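Local coordinates for interphotoreceptor retinoid-binding protein (Xenopus laevis, PDB 1J7X) that probably binds retinoids and carries them through the interphotoreceptor matrix, although its fold is related to that of the S41 peptidases and the ClpP/crotonase clan, at residues A[209-214]-A[233-238]; A[111-116]-A[143-148]; A[225-230]-A[264-269]. All blocks are in the same frame, centred on the assembly; numbering follows the deposited sequence.

Overall arrangement
Contacts 1 and 2 are neighbours in the mixed sheet, their centres about 12 Å apart. They meet directly where the turn of 209-214 lies over the end of 143-148: S210 OG is 2.5 Å from R148 O and T213 OG1 2.8 Å from L147 O, both probable hydrogen bonds. Contact 3 lies farther off, about 18 Å from contact 1 and about 20 Å from contact 2 between centres, with about 6 Å between the nearest atoms of contacts 2 and 3. Helix 216-226 links it to contact 1: the helix starts just after 209-214, ends in 225-230, and the chain then enters strand 231-234. Contact 3 ties that helix end to the turn following antiparallel strand 254-265.

Contact 1. Residues A[209-214]-A[233-238]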
loop_
_atom_site.group_PDB
_atom_site.type_symbol
_atom_site.label_atom_id
_atom_site.label_comp_id
_atom_site.label_asym_id
_atom_site.label_seq_id
_atom_site.Cartn_x
_atom_site.Cartn_y
_atom_site.Cartn_z
ATOM N N THR A 209 -1.266 -12.342 3.301
ATOM C CA THR A 209 -2.085 -11.416 2.576
ATOM C C THR A 209 -3.263 -12.053 1.873
ATOM O O THR A 209 -3.220 -13.248 1.581
ATOM C CB THR A 209 -1.244 -10.699 1.444
ATOM O OG1 THR A 209 -0.760 -11.753 0.565
ATOM C CG2 THR A 209 -0.085 -9.901 2.074
ATOM N N SER A 210 -4.261 -11.258 1.591
ATOM C CA SER A 210 -5.463 -11.637 0.828
ATOM C C SER A 210 -5.779 -10.558 -0.199
ATOM O O SER A 210 -5.281 -9.430 -0.137
ATOM C CB SER A 210 -6.743 -11.836 1.705
ATOM O OG SER A 210 -7.330 -10.670 2.150
ATOM N N HIS A 211 -6.762 -10.873 -1.082
ATOM C CA HIS A 211 -7.269 -9.919 -2.013
ATOM C C HIS A 211 -7.943 -8.756 -1.346
ATOM O O HIS A 211 -8.179 -7.756 -1.986
ATOM C CB HIS A 211 -8.251 -10.558 -2.969
ATOM C CG HIS A 211 -9.503 -11.072 -2.297
ATOM N ND1 HIS A 211 -10.689 -10.355 -2.287
ATOM C CD2 HIS A 211 -9.770 -12.243 -1.675
ATOM C CE1 HIS A 211 -11.601 -11.036 -1.615
ATOM N NE2 HIS A 211 -11.061 -12.167 -1.210
ATOM N N GLN A 212 -8.322 -8.887 -0.071
ATOM C CA GLN A 212 -8.912 -7.790 0.667
ATOM C C GLN A 212 -7.850 -6.853 1.298
ATOM O O GLN A 212 -8.149 -5.731 1.642
ATOM C CB GLN A 212 -9.842 -8.269 1.770
ATOM C CG GLN A 212 -11.026 -9.045 1.204
ATOM C CD GLN A 212 -11.661 -9.953 2.257
ATOM O OE1 GLN A 212 -11.746 -9.561 3.430
ATOM N NE2 GLN A 212 -12.080 -11.193 1.850
ATOM N N THR A 213 -6.617 -7.291 1.448
ATOM C CA THR A 213 -5.567 -6.423 2.018
ATOM C C THR A 213 -5.437 -5.140 1.221
ATOM O O THR A 213 -5.338 -5.187 -0.045
ATOM C CB THR A 213 -4.257 -7.187 2.042
ATOM O OG1 THR A 213 -4.451 -8.491 2.669
ATOM C CG2 THR A 213 -3.087 -6.389 2.772
ATOM N N ALA A 214 -5.493 -3.972 1.863
ATOM C CA ALA A 214 -5.581 -2.706 1.165
ATOM C C ALA A 214 -4.726 -1.590 1.743
ATOM O O ALA A 214 -4.353 -1.649 2.925
ATOM C CB ALA A 214 -7.007 -2.248 1.114
ATOM N N ILE A 233 3.055 -14.190 2.004
ATOM C CA ILE A 233 2.299 -15.438 1.704
ATOM C C ILE A 233 0.817 -15.172 1.587
ATOM O O ILE A 233 0.201 -14.546 2.463
ATOM C CB ILE A 233 2.557 -16.482 2.810
ATOM C CG1 ILE A 233 4.034 -16.644 2.979
ATOM C CG2 ILE A 233 1.780 -17.810 2.521
ATOM C CD1 ILE A 233 4.347 -17.490 4.236
ATOM N N GLY A 234 0.221 -15.642 0.458
ATOM C CA GLY A 234 -1.210 -15.518 0.333
ATOM C C GLY A 234 -1.605 -15.089 -1.061
ATOM O O GLY A 234 -1.022 -15.593 -2.003
ATOM N N GLU A 235 -2.637 -14.265 -1.140
ATOM C CA GLU A 235 -3.173 -13.824 -2.416
ATOM C C GLU A 235 -2.553 -12.476 -2.848
ATOM O O GLU A 235 -2.132 -11.660 -2.050
ATOM C CB GLU A 235 -4.646 -13.687 -2.356
ATOM C CG GLU A 235 -5.356 -14.990 -1.934
ATOM C CD GLU A 235 -6.799 -14.794 -1.629
ATOM O OE1 GLU A 235 -7.265 -13.645 -1.327
ATOM O OE2 GLU A 235 -7.533 -15.834 -1.539
ATOM N N ILE A 236 -2.684 -12.171 -4.133
ATOM C CA ILE A 236 -2.293 -10.859 -4.628
ATOM C C ILE A 236 -3.304 -9.884 -3.992
ATOM O O ILE A 236 -4.522 -10.171 -3.885
ATOM C CB ILE A 236 -2.430 -10.807 -6.182
ATOM C CG1 ILE A 236 -1.412 -11.699 -6.772
ATOM C CG2 ILE A 236 -2.291 -9.452 -6.674
ATOM C CD1 ILE A 236 -1.727 -12.105 -8.245
ATOM N N THR A 237 -2.817 -8.766 -3.513
ATOM C CA THR A 237 -3.651 -7.840 -2.762
ATOM C C THR A 237 -4.583 -6.989 -3.614
ATOM O O THR A 237 -4.527 -7.097 -4.846
ATOM C CB THR A 237 -2.800 -7.005 -1.814
ATOM O OG1 THR A 237 -1.915 -6.158 -2.510
ATOM C CG2 THR A 237 -1.894 -7.944 -0.899
ATOM N N SER A 238 -5.384 -6.146 -2.973
ATOM C CA SER A 238 -6.452 -5.452 -3.639
ATOM C C SER A 238 -6.029 -4.461 -4.686
ATOM O O SER A 238 -6.792 -4.223 -5.525
ATOM C CB SER A 238 -7.354 -4.746 -2.598
ATOM O OG SER A 238 -6.705 -3.657 -2.044
#
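T213 O is held twice by S238, by the hydroxyl OG at 2.9 Å and by the backbone N at 3.1 Å. The amide arrives almost head-on, whereas the hydroxyl is tilted 34° from the carbonyl plane. OG of S238 stands between its own backbone N and carbonyl carbon (chi1 72°), which lets one short residue offer both donors; E218 and N240 add weak bonds to this OG. The carbonyl so gripped ends the type I turn from S210 to T213. S210 OG stiffens that turn by accepting from Q212 N, an ST turn, and also bonds R148 O, while T213 OG1 accepts from S210 N and reaches L147 O.

At the strand end, T209 N donates to I233 O at 2.8 Å and E235 N to T209 O, a parallel bridge continued by T209 OG1, which donates to E235 O at 3.0 Å. A valine in place of T209 would keep the branched shape but would probably leave E235 O without its hydroxyl donor. G234 suits its position because any side chain would collide with T209 O and, at these backbone angles, with I233 O as well. The methyl CG2 of T237 fills the angle between T209 CB, at 3.7 Å, and T213 CB, at 3.8 Å, while the T237 hydroxyl turns to E218 and V276. E235 runs beside H211, carboxylate and ring planes 33° apart; OE1 accepts from H211 N, though its position is less certain, and OE2 from A284 N.

Strand 204-209, helix 216-226 and strand 231-234 form a parallel beta-alpha-beta crossover whose strand ends this contact joins, as befits the beta-beta-alpha spiral of the ClpP/crotonase clan.

Contact 2. Residues A[111-116]-A[143-148]; sequences LRFDQF and LIIDLR
L111 N donates to I144 O at 3.0 Å and L111 O accepts from D146 N at 2.8 Å, both bonds nearly straight. They pair the two parallel strands of a beta-alpha-beta crossover, 108-112 and 142-146, which helix 119-137 connects. Large apolar side chains suit the buried side: I145 shares a face of the sheet with L111, and past the strand ends CD2 of L147 sits over one face of the F113 ring, 4.2 Å from CZ, while I145 CG2 approaches CE1 obliquely. F220 of helix 216-226 backs both aliphatic chains.

R112 and D146 share the other face and meet through their CB atoms. R112 grips D114 side-on, NE to OD1 and NH2 to OD2, a salt bridge that holds the carboxylate where a water can sit between D114 OD1 and D146 O. D146 has its CG anti to the backbone N (chi1 -167°), which carries the carboxylate to R148 for a second side-on salt bridge; Y110 OH also bonds OD2. R148 N, closing an Asx turn at 3.1 Å, reaches D146 OD1 from the face of its plane opposite to R148 NE, at 2.9 Å.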
loop_
_atom_site.group_PDB
_atom_site.type_symbol
_atom_site.label_atom_id
_atom_site.label_comp_id
_atom_site.label_asym_id
_atom_site.label_seq_id
_atom_site.Cartn_x
_atom_site.Cartn_y
_atom_site.Cartn_z
ATOM N N LEU A 111 0.530 -12.451 15.085
ATOM C CA LEU A 111 0.049 -11.059 15.282
ATOM C C LEU A 111 -0.942 -10.743 14.220
ATOM O O LEU A 111 -0.650 -10.817 13.014
ATOM C CB LEU A 111 1.198 -10.067 15.182
ATOM C CG LEU A 111 0.867 -8.618 15.111
ATOM C CD1 LEU A 111 0.014 -8.176 16.264
ATOM C CD2 LEU A 111 2.097 -7.873 15.057
ATOM N N ARG A 112 -2.178 -10.459 14.605
ATOM C CA ARG A 112 -3.183 -10.001 13.709
ATOM C C ARG A 112 -3.714 -8.672 14.096
ATOM O O ARG A 112 -3.968 -8.441 15.297
ATOM C CB ARG A 112 -4.365 -10.990 13.575
ATOM C CG ARG A 112 -5.538 -10.468 12.778
ATOM C CD ARG A 112 -6.640 -11.458 12.648
ATOM N NE ARG A 112 -7.826 -10.831 12.110
ATOM C CZ ARG A 112 -8.966 -11.438 11.991
ATOM N NH1 ARG A 112 -9.088 -12.722 12.417
ATOM N NH2 ARG A 112 -10.027 -10.782 11.510
ATOM N N PHE A 113 -3.932 -7.765 13.075
ATOM C CA PHE A 113 -4.624 -6.521 13.266
ATOM C C PHE A 113 -5.212 -6.170 11.888
ATOM O O PHE A 113 -4.623 -6.576 10.895
ATOM C CB PHE A 113 -3.816 -5.403 13.898
ATOM C CG PHE A 113 -2.565 -5.019 13.136
ATOM C CD1 PHE A 113 -1.467 -5.852 13.122
ATOM C CD2 PHE A 113 -2.553 -3.864 12.388
ATOM C CE1 PHE A 113 -0.383 -5.501 12.452
ATOM C CE2 PHE A 113 -1.404 -3.514 11.764
ATOM C CZ PHE A 113 -0.365 -4.319 11.766
ATOM N N ASP A 114 -6.361 -5.525 11.846
ATOM C CA ASP A 114 -7.114 -5.376 10.642
ATOM C C ASP A 114 -7.298 -3.922 10.069
ATOM O O ASP A 114 -8.137 -3.705 9.170
ATOM C CB ASP A 114 -8.465 -5.949 10.823
ATOM C CG ASP A 114 -8.477 -7.398 11.158
ATOM O OD1 ASP A 114 -7.480 -8.096 11.058
ATOM O OD2 ASP A 114 -9.547 -7.912 11.594
ATOM N N GLN A 115 -6.560 -2.983 10.658
ATOM C CA GLN A 115 -6.546 -1.635 10.164
ATOM C C GLN A 115 -5.200 -1.000 10.498
ATOM O O GLN A 115 -4.522 -1.534 11.315
ATOM C CB GLN A 115 -7.706 -0.870 10.788
ATOM C CG GLN A 115 -7.635 -0.681 12.212
ATOM C CD GLN A 115 -8.742 0.198 12.717
ATOM O OE1 GLN A 115 -9.893 -0.309 12.949
ATOM N NE2 GLN A 115 -8.396 1.451 13.032
ATOM N N PHE A 116 -4.872 0.120 9.873
ATOM C CA PHE A 116 -3.672 0.917 10.142
ATOM C C PHE A 116 -4.275 2.300 10.531
ATOM O O PHE A 116 -4.830 2.987 9.742
ATOM C CB PHE A 116 -2.792 1.025 8.913
ATOM C CG PHE A 116 -1.807 -0.084 8.804
ATOM C CD1 PHE A 116 -2.194 -1.289 8.304
ATOM C CD2 PHE A 116 -0.472 0.127 9.157
ATOM C CE1 PHE A 116 -1.284 -2.297 8.279
ATOM C CE2 PHE A 116 0.451 -0.871 9.066
ATOM C CZ PHE A 116 0.046 -2.074 8.617
ATOM N N LEU A 143 7.830 -14.917 13.501
ATOM C CA LEU A 143 6.581 -14.164 13.666
ATOM C C LEU A 143 5.778 -14.173 12.390
ATOM O O LEU A 143 6.285 -13.968 11.311
ATOM C CB LEU A 143 6.895 -12.714 14.023
ATOM C CG LEU A 143 5.683 -11.780 14.105
ATOM C CD1 LEU A 143 4.832 -12.186 15.320
ATOM C CD2 LEU A 143 6.005 -10.312 14.281
ATOM N N ILE A 144 4.512 -14.426 12.533
ATOM C CA ILE A 144 3.545 -14.414 11.434
ATOM C C ILE A 144 2.696 -13.215 11.610
ATOM O O ILE A 144 1.988 -13.146 12.603
ATOM C CB ILE A 144 2.653 -15.672 11.401
ATOM C CG1 ILE A 144 3.501 -16.894 10.994
ATOM C CG2 ILE A 144 1.579 -15.528 10.413
ATOM C CD1 ILE A 144 4.753 -17.083 11.755
ATOM N N ILE A 145 2.677 -12.278 10.681
ATOM C CA ILE A 145 1.840 -11.096 10.769
ATOM C C ILE A 145 0.708 -11.320 9.770
ATOM O O ILE A 145 0.948 -11.439 8.548
ATOM C CB ILE A 145 2.675 -9.824 10.422
ATOM C CG1 ILE A 145 3.937 -9.703 11.265
ATOM C CG2 ILE A 145 1.745 -8.566 10.471
ATOM C CD1 ILE A 145 4.724 -8.435 10.911
ATOM N N ASP A 146 -0.501 -11.466 10.297
ATOM C CA ASP A 146 -1.666 -11.765 9.526
ATOM C C ASP A 146 -2.416 -10.483 9.036
ATOM O O ASP A 146 -3.028 -9.794 9.818
ATOM C CB ASP A 146 -2.615 -12.608 10.331
ATOM C CG ASP A 146 -3.691 -13.212 9.495
ATOM O OD1 ASP A 146 -3.871 -12.833 8.303
ATOM O OD2 ASP A 146 -4.367 -14.137 10.012
ATOM N N LEU A 147 -2.293 -10.106 7.733
ATOM C CA LEU A 147 -2.958 -8.972 7.212
ATOM C C LEU A 147 -4.059 -9.310 6.253
ATOM O O LEU A 147 -4.547 -8.465 5.453
ATOM C CB LEU A 147 -1.908 -8.084 6.467
ATOM C CG LEU A 147 -0.810 -7.588 7.328
ATOM C CD1 LEU A 147 0.321 -6.703 6.400
ATOM C CD2 LEU A 147 -1.294 -6.830 8.526
ATOM N N ARG A 148 -4.428 -10.569 6.267
ATOM C CA ARG A 148 -5.497 -11.030 5.392
ATOM C C ARG A 148 -6.791 -10.282 5.553
ATOM O O ARG A 148 -7.579 -10.260 4.605
ATOM C CB ARG A 148 -5.804 -12.558 5.542
ATOM C CG ARG A 148 -4.643 -13.417 5.050
ATOM C CD ARG A 148 -4.854 -14.908 5.387
ATOM N NE ARG A 148 -4.892 -15.131 6.805
ATOM C CZ ARG A 148 -5.160 -16.312 7.371
ATOM N NH1 ARG A 148 -5.291 -17.383 6.586
ATOM N NH2 ARG A 148 -5.160 -16.434 8.695
HETATM O O HOH W 1 -5.700 -9.015 9.180
#

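Contact 3. Residues A[225-230]-A[264-269]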
loop_
_atom_site.group_PDB
_atom_site.type_symbol
_atom_site.label_atom_id
_atom_site.label_comp_id
_atom_site.label_asym_id
_atom_site.label_seq_id
_atom_site.Cartn_x
_atom_site.Cartn_y
_atom_site.Cartn_z
ATOM N N GLN A 225 8.555 -6.785 1.994
ATOM C CA GLN A 225 9.118 -7.611 0.908
ATOM C C GLN A 225 10.297 -6.975 0.203
ATOM O O GLN A 225 11.286 -7.609 -0.062
ATOM C CB GLN A 225 7.905 -7.931 -0.106
ATOM C CG GLN A 225 8.344 -8.811 -1.222
ATOM C CD GLN A 225 7.217 -9.025 -2.220
ATOM O OE1 GLN A 225 6.737 -8.038 -2.820
ATOM N NE2 GLN A 225 6.667 -10.251 -2.245
ATOM N N SER A 226 10.211 -5.687 -0.115
ATOM C CA SER A 226 11.223 -4.979 -0.825
ATOM C C SER A 226 12.549 -4.856 -0.020
ATOM O O SER A 226 13.684 -4.763 -0.562
ATOM C CB SER A 226 10.708 -3.589 -1.234
ATOM O OG SER A 226 10.501 -2.756 -0.119
ATOM N N LEU A 227 12.384 -4.840 1.298
ATOM C CA LEU A 227 13.524 -4.803 2.197
ATOM C C LEU A 227 14.098 -6.175 2.502
ATOM O O LEU A 227 15.137 -6.340 3.191
ATOM C CB LEU A 227 13.135 -4.123 3.523
ATOM C CG LEU A 227 12.814 -2.640 3.552
ATOM C CD1 LEU A 227 12.050 -2.273 4.827
ATOM C CD2 LEU A 227 14.187 -1.859 3.457
ATOM N N SER A 228 13.522 -7.174 1.885
ATOM C CA SER A 228 13.906 -8.545 2.135
ATOM C C SER A 228 13.804 -8.864 3.624
ATOM O O SER A 228 14.531 -9.680 4.142
ATOM C CB SER A 228 15.345 -8.809 1.549
ATOM O OG SER A 228 15.310 -8.501 0.144
ATOM N N ARG A 229 12.833 -8.278 4.315
ATOM C CA ARG A 229 12.718 -8.541 5.732
ATOM C C ARG A 229 11.811 -9.714 5.971
ATOM O O ARG A 229 11.971 -10.459 6.950
ATOM C CB ARG A 229 12.243 -7.251 6.427
ATOM C CG ARG A 229 11.958 -7.454 7.969
ATOM C CD ARG A 229 13.366 -7.769 8.690
ATOM N NE ARG A 229 13.440 -9.179 8.820
ATOM C CZ ARG A 229 13.207 -9.859 9.925
ATOM N NH1 ARG A 229 13.059 -9.273 11.113
ATOM N NH2 ARG A 229 13.175 -11.143 9.836
ATOM N N ALA A 230 10.681 -9.820 5.229
ATOM C CA ALA A 230 9.822 -10.924 5.401
ATOM C C ALA A 230 9.424 -11.627 4.097
ATOM O O ALA A 230 9.530 -11.064 3.026
ATOM C CB ALA A 230 8.576 -10.397 6.078
ATOM N N ILE A 264 9.027 4.932 -5.070
ATOM C CA ILE A 264 10.280 4.295 -5.415
ATOM C C ILE A 264 10.894 3.644 -4.227
ATOM O O ILE A 264 11.127 4.338 -3.202
ATOM C CB ILE A 264 11.293 5.378 -6.063
ATOM C CG1 ILE A 264 10.597 6.182 -7.112
ATOM C CG2 ILE A 264 12.523 4.670 -6.494
ATOM C CD1 ILE A 264 11.438 7.362 -7.623
ATOM N N ASP A 265 10.999 2.309 -4.259
ATOM C CA ASP A 265 11.447 1.571 -3.095
ATOM C C ASP A 265 12.926 1.655 -2.917
ATOM O O ASP A 265 13.654 2.290 -3.744
ATOM C CB ASP A 265 10.973 0.141 -3.031
ATOM C CG ASP A 265 11.492 -0.672 -4.139
ATOM O OD1 ASP A 265 12.728 -0.444 -4.624
ATOM O OD2 ASP A 265 10.702 -1.585 -4.557
ATOM N N SER A 266 13.366 1.001 -1.851
ATOM C CA SER A 266 14.790 1.079 -1.508
ATOM C C SER A 266 15.747 0.394 -2.520
ATOM O O SER A 266 16.989 0.453 -2.351
ATOM C CB SER A 266 15.016 0.546 -0.076
ATOM O OG SER A 266 14.794 -0.816 -0.050
ATOM N N ASN A 267 15.192 -0.294 -3.520
ATOM C CA ASN A 267 16.000 -0.967 -4.552
ATOM C C ASN A 267 15.867 -0.165 -5.794
ATOM O O ASN A 267 16.462 -0.561 -6.814
ATOM C CB ASN A 267 15.475 -2.386 -4.847
ATOM C CG ASN A 267 15.447 -3.289 -3.593
ATOM O OD1 ASN A 267 16.463 -3.378 -2.917
ATOM N ND2 ASN A 267 14.287 -3.910 -3.246
ATOM N N GLY A 268 15.264 1.015 -5.717
ATOM C CA GLY A 268 15.030 1.880 -6.850
ATOM C C GLY A 268 13.921 1.472 -7.783
ATOM O O GLY A 268 13.781 2.109 -8.791
ATOM N N ASP A 269 13.123 0.459 -7.456
ATOM C CA ASP A 269 12.039 0.078 -8.286
ATOM C C ASP A 269 10.821 0.965 -8.064
ATOM O O ASP A 269 10.463 1.235 -6.929
ATOM C CB ASP A 269 11.666 -1.352 -8.049
ATOM C CG ASP A 269 12.799 -2.322 -8.379
ATOM O OD1 ASP A 269 13.520 -2.058 -9.331
ATOM O OD2 ASP A 269 13.033 -3.347 -7.707
HETATM O O HOH W 2 11.988 -0.702 0.142
#
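The amide of N267 and the carboxylate of D265 are the flat groups that face S226. N267 points its ND2 corner at S226 O, 2.9 Å away; the oxygen lies 20° out of the amide plane, and the donor is tilted 17° from the carbonyl plane. The carboxylate of D265 is approached on both faces at OD1: N267 N comes in from one face at 2.7 Å and D269 N from the other at 3.0 Å. D265 OD2 lies 3.9 Å from S226 CB and is hydrogen-bonded by Y222 OH.

CG of D265 stands between its own N and carbonyl carbon (chi1 63°), folding OD1 back over the chain to receive N267 N in an Asx turn. A type I turn from D265 to G268 overlaps it, closed by G268 N to D265 O, and glycine suits its last position because phi there is positive. With N267 N and D269 N both bound to OD1, D265 braces the loop, which is likely to keep the N267 amide facing the helix.

That helix, 216-226, ends here in a Schellman motif with S228 at positive phi. S226 has little bulk, which lets D265 come close, and its OG bonds L223 O. A water accepts from S266 N at 3.0 Å but lies so near S226 OG that its place is doubtful and any bridge tentative. Beside it, CD2 of L227 touches S266 OG at 3.7 Å.

The contact is therefore small and mostly polar, as fits a surface site. The N-H of the N267 amide is a natural mate for a carbonyl at the partly negative end of the helix, and the donors on both D265 oxygens would probably favour the ionised form, against the opposing pull of that helix end.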